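Local coordinates for SusD homolog (Bacteroides ovatus, PDB 4F53), which probably binds glycans, perhaps mucin O-glycans, at the outer membrane as a SusD-like lipoprotein built on a TPR-like helical fold, at residues P98-L103 with S114-Y119; R126-Y131 with Q153-K158. All blocks are in the same frame, centred on the assembly; numbering follows the deposited sequence.

Interaction 1 (P98-L103 with S114-Y119); sequences PDYFNL and SLAELY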
loop_
_atom_site.group_PDB
_atom_site.type_symbol
_atom_site.label_atom_id
_atom_site.label_comp_id
_atom_site.label_asym_id
_atom_site.label_seq_id
_atom_site.Cartn_x
_atom_site.Cartn_y
_atom_site.Cartn_z
ATOM N N PRO A 98 22.945 -4.359 -0.830
ATOM C CA PRO A 98 24.130 -5.018 -1.409
ATOM C C PRO A 98 24.069 -5.060 -2.951
ATOM O O PRO A 98 25.064 -4.707 -3.584
ATOM C CB PRO A 98 24.110 -6.412 -0.769
ATOM C CG PRO A 98 23.376 -6.223 0.506
ATOM C CD PRO A 98 22.290 -5.238 0.160
ATOM N N ASP A 99 22.885 -5.370 -3.553
ATOM C CA ASP A 99 22.728 -5.406 -5.014
ATOM C C ASP A 99 22.800 -4.010 -5.632
ATOM O O ASP A 99 23.381 -3.845 -6.710
ATOM C CB ASP A 99 21.421 -6.091 -5.414
ATOM C CG ASP A 99 21.446 -7.612 -5.323
ATOM O OD1 ASP A 99 22.496 -8.174 -4.931
ATOM O OD2 ASP A 99 20.426 -8.245 -5.665
ATOM N N TYR A 100 22.211 -3.009 -4.952
ATOM C CA TYR A 100 22.213 -1.619 -5.396
ATOM C C TYR A 100 23.661 -1.098 -5.507
ATOM O O TYR A 100 24.045 -0.559 -6.553
ATOM C CB TYR A 100 21.365 -0.757 -4.446
ATOM C CG TYR A 100 21.496 0.731 -4.643
ATOM C CD1 TYR A 100 20.767 1.392 -5.629
ATOM C CD2 TYR A 100 22.343 1.489 -3.838
ATOM C CE1 TYR A 100 20.876 2.768 -5.807
ATOM C CE2 TYR A 100 22.469 2.864 -4.012
ATOM C CZ TYR A 100 21.739 3.501 -5.000
ATOM O OH TYR A 100 21.869 4.860 -5.151
ATOM N N PHE A 101 24.464 -1.292 -4.459
ATOM C CA PHE A 101 25.864 -0.845 -4.470
ATOM C C PHE A 101 26.678 -1.616 -5.511
ATOM O O PHE A 101 27.528 -1.027 -6.178
ATOM C CB PHE A 101 26.494 -0.988 -3.070
ATOM C CG PHE A 101 25.906 -0.052 -2.037
ATOM C CD1 PHE A 101 25.873 1.323 -2.256
ATOM C CD2 PHE A 101 25.462 -0.537 -0.809
ATOM C CE1 PHE A 101 25.343 2.188 -1.296
ATOM C CE2 PHE A 101 24.934 0.334 0.152
ATOM C CZ PHE A 101 24.869 1.686 -0.101
ATOM N N ASN A 102 26.377 -2.913 -5.691
ATOM C CA ASN A 102 27.062 -3.758 -6.654
ATOM C C ASN A 102 26.778 -3.289 -8.089
ATOM O O ASN A 102 27.735 -3.137 -8.853
ATOM C CB ASN A 102 26.688 -5.222 -6.449
ATOM C CG ASN A 102 27.574 -6.201 -7.169
ATOM O OD1 ASN A 102 28.642 -5.865 -7.703
ATOM N ND2 ASN A 102 27.136 -7.442 -7.215
ATOM N N LEU A 103 25.492 -3.029 -8.435
ATOM C CA LEU A 103 25.061 -2.537 -9.755
ATOM C C LEU A 103 25.775 -1.229 -10.118
ATOM O O LEU A 103 26.153 -1.055 -11.276
ATOM C CB LEU A 103 23.528 -2.331 -9.802
ATOM C CG LEU A 103 22.900 -2.014 -11.176
ATOM C CD1 LEU A 103 21.527 -2.607 -11.292
ATOM C CD2 LEU A 103 22.817 -0.514 -11.427
ATOM N N SER A 114 19.655 5.032 -13.487
ATOM C CA SER A 114 18.442 5.809 -13.253
ATOM C C SER A 114 17.304 4.901 -12.801
ATOM O O SER A 114 16.572 5.246 -11.876
ATOM C CB SER A 114 18.059 6.595 -14.500
ATOM O OG SER A 114 18.971 7.673 -14.632
ATOM N N LEU A 115 17.189 3.718 -13.421
ATOM C CA LEU A 115 16.185 2.730 -13.038
ATOM C C LEU A 115 16.485 2.169 -11.635
ATOM O O LEU A 115 15.574 2.045 -10.831
ATOM C CB LEU A 115 16.133 1.606 -14.063
ATOM C CG LEU A 115 15.432 1.927 -15.365
ATOM C CD1 LEU A 115 15.729 0.857 -16.369
ATOM C CD2 LEU A 115 13.932 2.081 -15.168
ATOM N N ALA A 116 17.769 1.886 -11.328
ATOM C CA ALA A 116 18.200 1.412 -10.007
ATOM C C ALA A 116 17.801 2.431 -8.925
ATOM O O ALA A 116 17.254 2.039 -7.894
ATOM C CB ALA A 116 19.710 1.177 -9.995
ATOM N N GLU A 117 18.012 3.738 -9.197
ATOM C CA GLU A 117 17.625 4.832 -8.302
ATOM C C GLU A 117 16.105 4.949 -8.172
ATOM O O GLU A 117 15.624 5.241 -7.081
ATOM C CB GLU A 117 18.201 6.178 -8.775
ATOM C CG GLU A 117 18.390 7.179 -7.646
ATOM C CD GLU A 117 19.391 6.753 -6.586
ATOM O OE1 GLU A 117 20.327 5.986 -6.916
ATOM O OE2 GLU A 117 19.231 7.179 -5.419
ATOM N N LEU A 118 15.355 4.739 -9.276
ATOM C CA LEU A 118 13.889 4.769 -9.264
ATOM C C LEU A 118 13.352 3.669 -8.325
ATOM O O LEU A 118 12.461 3.946 -7.529
ATOM C CB LEU A 118 13.313 4.614 -10.684
ATOM C CG LEU A 118 11.765 4.607 -10.820
ATOM C CD1 LEU A 118 11.152 5.919 -10.367
ATOM C CD2 LEU A 118 11.347 4.318 -12.247
ATOM N N TYR A 119 13.928 2.439 -8.389
ATOM C CA TYR A 119 13.536 1.310 -7.543
ATOM C C TYR A 119 13.843 1.625 -6.096
ATOM O O TYR A 119 12.989 1.398 -5.249
ATOM C CB TYR A 119 14.236 0.002 -7.985
ATOM C CG TYR A 119 13.989 -0.387 -9.432
ATOM C CD1 TYR A 119 12.806 -0.025 -10.086
ATOM C CD2 TYR A 119 14.924 -1.140 -10.140
ATOM C CE1 TYR A 119 12.566 -0.402 -11.406
ATOM C CE2 TYR A 119 14.702 -1.502 -11.470
ATOM C CZ TYR A 119 13.516 -1.149 -12.089
ATOM O OH TYR A 119 13.312 -1.506 -13.396
#
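The phenol oxygen of Y100 has two partners, E117 across the contact and K104 of its own helix. Y100 OH gives its proton to E117 OE1 at 2.6 Å, and K104 NZ, one turn further along helix 82-106, also hydrogen-bonds to the same OH. E117 OE1 receives the phenol on its syn lone pair, the side that faces the other carboxylate oxygen. E117 OE1 lies at the edge of the Y100 ring, near its plane, 3.4 Å from Y100 CE1. The carboxylate is turned 63° against the ring. Y100 reaches across because CG stands anti to the backbone N (chi1 169°), which sends the ring out to helix 110-131. E117 answers with a chain bent at chi2 (63°), and its acid end swings to the phenol. Beside this polar pair the contact is apolar. In one of its two conformers L103 turns CD2 toward A116 CB, a provisional contact. Y100 CA and A116 CA are the nearest across the segments, 6.8 Å apart. The two segments run antiparallel, at 161°, as in a helical hairpin of a TPR-like fold. E117 OE2 forms a salt bridge with R120. The carboxylate therefore has a partner on each oxygen, and the neighbouring R120 and K104 would probably keep it ionised. The bonds from E117 and K104 to Y100 OH hold the outer end of the ring.

Interaction 2 (R126-Y131 with Q153-K158); sequences RVTDTY and QAVYAK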
loop_
_atom_site.group_PDB
_atom_site.type_symbol
_atom_site.label_atom_id
_atom_site.label_comp_id
_atom_site.label_asym_id
_atom_site.label_seq_id
_atom_site.Cartn_x
_atom_site.Cartn_y
_atom_site.Cartn_z
ATOM N N ARG A 126 8.335 3.119 0.826
ATOM C CA ARG A 126 7.567 2.215 1.714
ATOM C C ARG A 126 8.117 2.277 3.141
ATOM O O ARG A 126 7.349 2.350 4.093
ATOM C CB ARG A 126 7.627 0.736 1.270
ATOM C CG ARG A 126 7.223 0.417 -0.143
ATOM C CD ARG A 126 7.454 -1.062 -0.403
ATOM N NE ARG A 126 6.793 -1.864 0.629
ATOM C CZ ARG A 126 5.898 -2.815 0.410
ATOM N NH1 ARG A 126 5.576 -3.158 -0.830
ATOM N NH2 ARG A 126 5.339 -3.449 1.428
ATOM N N VAL A 127 9.459 2.219 3.266
ATOM C CA VAL A 127 10.188 2.213 4.540
ATOM C C VAL A 127 10.006 3.555 5.290
ATOM O O VAL A 127 9.649 3.516 6.471
ATOM C CB VAL A 127 11.686 1.821 4.379
ATOM C CG1 VAL A 127 12.361 1.696 5.747
ATOM C CG2 VAL A 127 11.829 0.514 3.577
ATOM N N THR A 128 10.212 4.716 4.628
ATOM C CA THR A 128 10.004 5.980 5.334
ATOM C C THR A 128 8.504 6.159 5.668
ATOM O O THR A 128 8.173 6.656 6.747
ATOM C CB THR A 128 10.626 7.206 4.639
ATOM O OG1 THR A 128 10.453 8.291 5.537
ATOM C CG2 THR A 128 9.963 7.569 3.287
ATOM N N ASP A 129 7.610 5.689 4.809
ATOM C CA ASP A 129 6.168 5.761 5.098
ATOM C C ASP A 129 5.770 4.815 6.236
ATOM O O ASP A 129 4.709 5.006 6.821
ATOM C CB ASP A 129 5.325 5.488 3.846
ATOM C CG ASP A 129 5.380 6.633 2.835
ATOM O OD1 ASP A 129 5.949 7.696 3.163
ATOM O OD2 ASP A 129 4.849 6.463 1.721
ATOM N N THR A 130 6.634 3.827 6.588
ATOM C CA THR A 130 6.381 2.925 7.720
ATOM C C THR A 130 6.948 3.513 9.024
ATOM O O THR A 130 6.310 3.402 10.068
ATOM C CB THR A 130 6.976 1.523 7.448
ATOM O OG1 THR A 130 6.473 1.029 6.219
ATOM C CG2 THR A 130 6.652 0.515 8.540
ATOM N N TYR A 131 8.141 4.124 8.969
ATOM C CA TYR A 131 8.901 4.547 10.153
ATOM C C TYR A 131 9.077 6.027 10.421
ATOM O O TYR A 131 9.216 6.392 11.584
ATOM C CB TYR A 131 10.313 3.926 10.090
ATOM C CG TYR A 131 10.253 2.424 10.262
ATOM C CD1 TYR A 131 10.121 1.853 11.527
ATOM C CD2 TYR A 131 10.228 1.576 9.155
ATOM C CE1 TYR A 131 9.984 0.476 11.686
ATOM C CE2 TYR A 131 10.068 0.200 9.301
ATOM C CZ TYR A 131 9.920 -0.342 10.565
ATOM O OH TYR A 131 9.746 -1.685 10.697
ATOM N N GLN A 153 11.344 14.523 5.991
ATOM C CA GLN A 153 11.365 15.661 5.075
ATOM C C GLN A 153 12.613 15.643 4.163
ATOM O O GLN A 153 12.486 15.865 2.954
ATOM C CB GLN A 153 11.292 16.985 5.806
ATOM C CG GLN A 153 11.234 18.133 4.766
ATOM C CD GLN A 153 11.049 19.497 5.321
ATOM O OE1 GLN A 153 10.862 19.690 6.522
ATOM N NE2 GLN A 153 11.106 20.465 4.431
ATOM N N ALA A 154 13.796 15.376 4.740
ATOM C CA ALA A 154 15.038 15.266 3.980
ATOM C C ALA A 154 14.999 14.065 3.025
ATOM O O ALA A 154 15.502 14.173 1.910
ATOM C CB ALA A 154 16.244 15.157 4.920
ATOM N N VAL A 155 14.352 12.954 3.422
ATOM C CA VAL A 155 14.191 11.756 2.575
ATOM C C VAL A 155 13.318 12.110 1.365
ATOM O O VAL A 155 13.740 11.875 0.231
ATOM C CB VAL A 155 13.623 10.555 3.357
ATOM C CG1 VAL A 155 13.331 9.381 2.423
ATOM C CG2 VAL A 155 14.575 10.128 4.477
ATOM N N TYR A 156 12.132 12.726 1.605
ATOM C CA TYR A 156 11.218 13.136 0.536
ATOM C C TYR A 156 11.874 14.164 -0.399
ATOM O O TYR A 156 11.761 14.020 -1.610
ATOM C CB TYR A 156 9.902 13.696 1.128
ATOM C CG TYR A 156 8.811 12.648 1.240
ATOM C CD1 TYR A 156 8.880 11.634 2.202
ATOM C CD2 TYR A 156 7.716 12.663 0.386
ATOM C CE1 TYR A 156 7.876 10.668 2.309
ATOM C CE2 TYR A 156 6.717 11.693 0.470
ATOM C CZ TYR A 156 6.797 10.699 1.437
ATOM O OH TYR A 156 5.810 9.744 1.496
ATOM N N ALA A 157 12.598 15.163 0.154
ATOM C CA ALA A 157 13.256 16.198 -0.648
ATOM C C ALA A 157 14.342 15.596 -1.547
ATOM O O ALA A 157 14.387 15.930 -2.731
ATOM C CB ALA A 157 13.841 17.284 0.241
ATOM N N LYS A 158 15.181 14.684 -1.011
ATOM C CA LYS A 158 16.221 14.038 -1.816
ATOM C C LYS A 158 15.574 13.150 -2.911
ATOM O O LYS A 158 15.942 13.263 -4.077
ATOM C CB LYS A 158 17.195 13.234 -0.946
ATOM C CG LYS A 158 18.255 12.534 -1.769
ATOM C CD LYS A 158 19.343 11.864 -0.948
ATOM C CE LYS A 158 19.947 10.682 -1.686
ATOM N NZ LYS A 158 20.495 11.039 -3.033
#
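An antiparallel helix pair of the TPR-like SusD fold is joined here, the C-terminal turns of helix 110-131 meeting the first turns of helix 152-173. Y156 OH donates to D129 OD1 at 2.6 Å and uses the syn lone pair of that oxygen. OD1 lies at the ring edge, in the plane of the phenol. Carboxylate and ring are nearly coplanar, 30° apart, although the two side chains cross at about a right angle. The carboxylate is held at both oxygens: W517 also donates to OD1, and R207 makes a salt bridge with OD2 and a hydrogen bond to Y156 OH. The buried charge is thus probably well compensated. Beside this network T128 CG2 lies 3.9 Å from both V155 CG1 and Y156 CE1. In T128, chi1 of -174° puts OG1 anti to the backbone N, where it bonds to G132 O. The same torsion sets CG2 between the backbone N and the carbonyl carbon, facing V155 and Y156. R207 brings in helix 190-207 at the polar edge. Helix 442-452 packs on D129 through M443 and T447, and L125 of helix 110-131 lies against Y156.

How the interactions relate
From the N terminus, helix 82-106 comes first, followed by a short turn and helix 110-131. Interaction 1 closes that tight hairpin, with only ten residues between its segments. The chain then runs on along helix 110-131 to its C-terminal end, where interaction 2 begins. A longer connection, almost all of it loop, leads to helix 152-173 and is closed by interaction 2. The two loops follow in series and neither nests nor crosses. Helix 110-131 is shared, so the contacts tie three successive antiparallel helices together. The centres of the two contacts are about 17 Å apart. E117 of interaction 1 also touches helix 152-173, at D162 and I166.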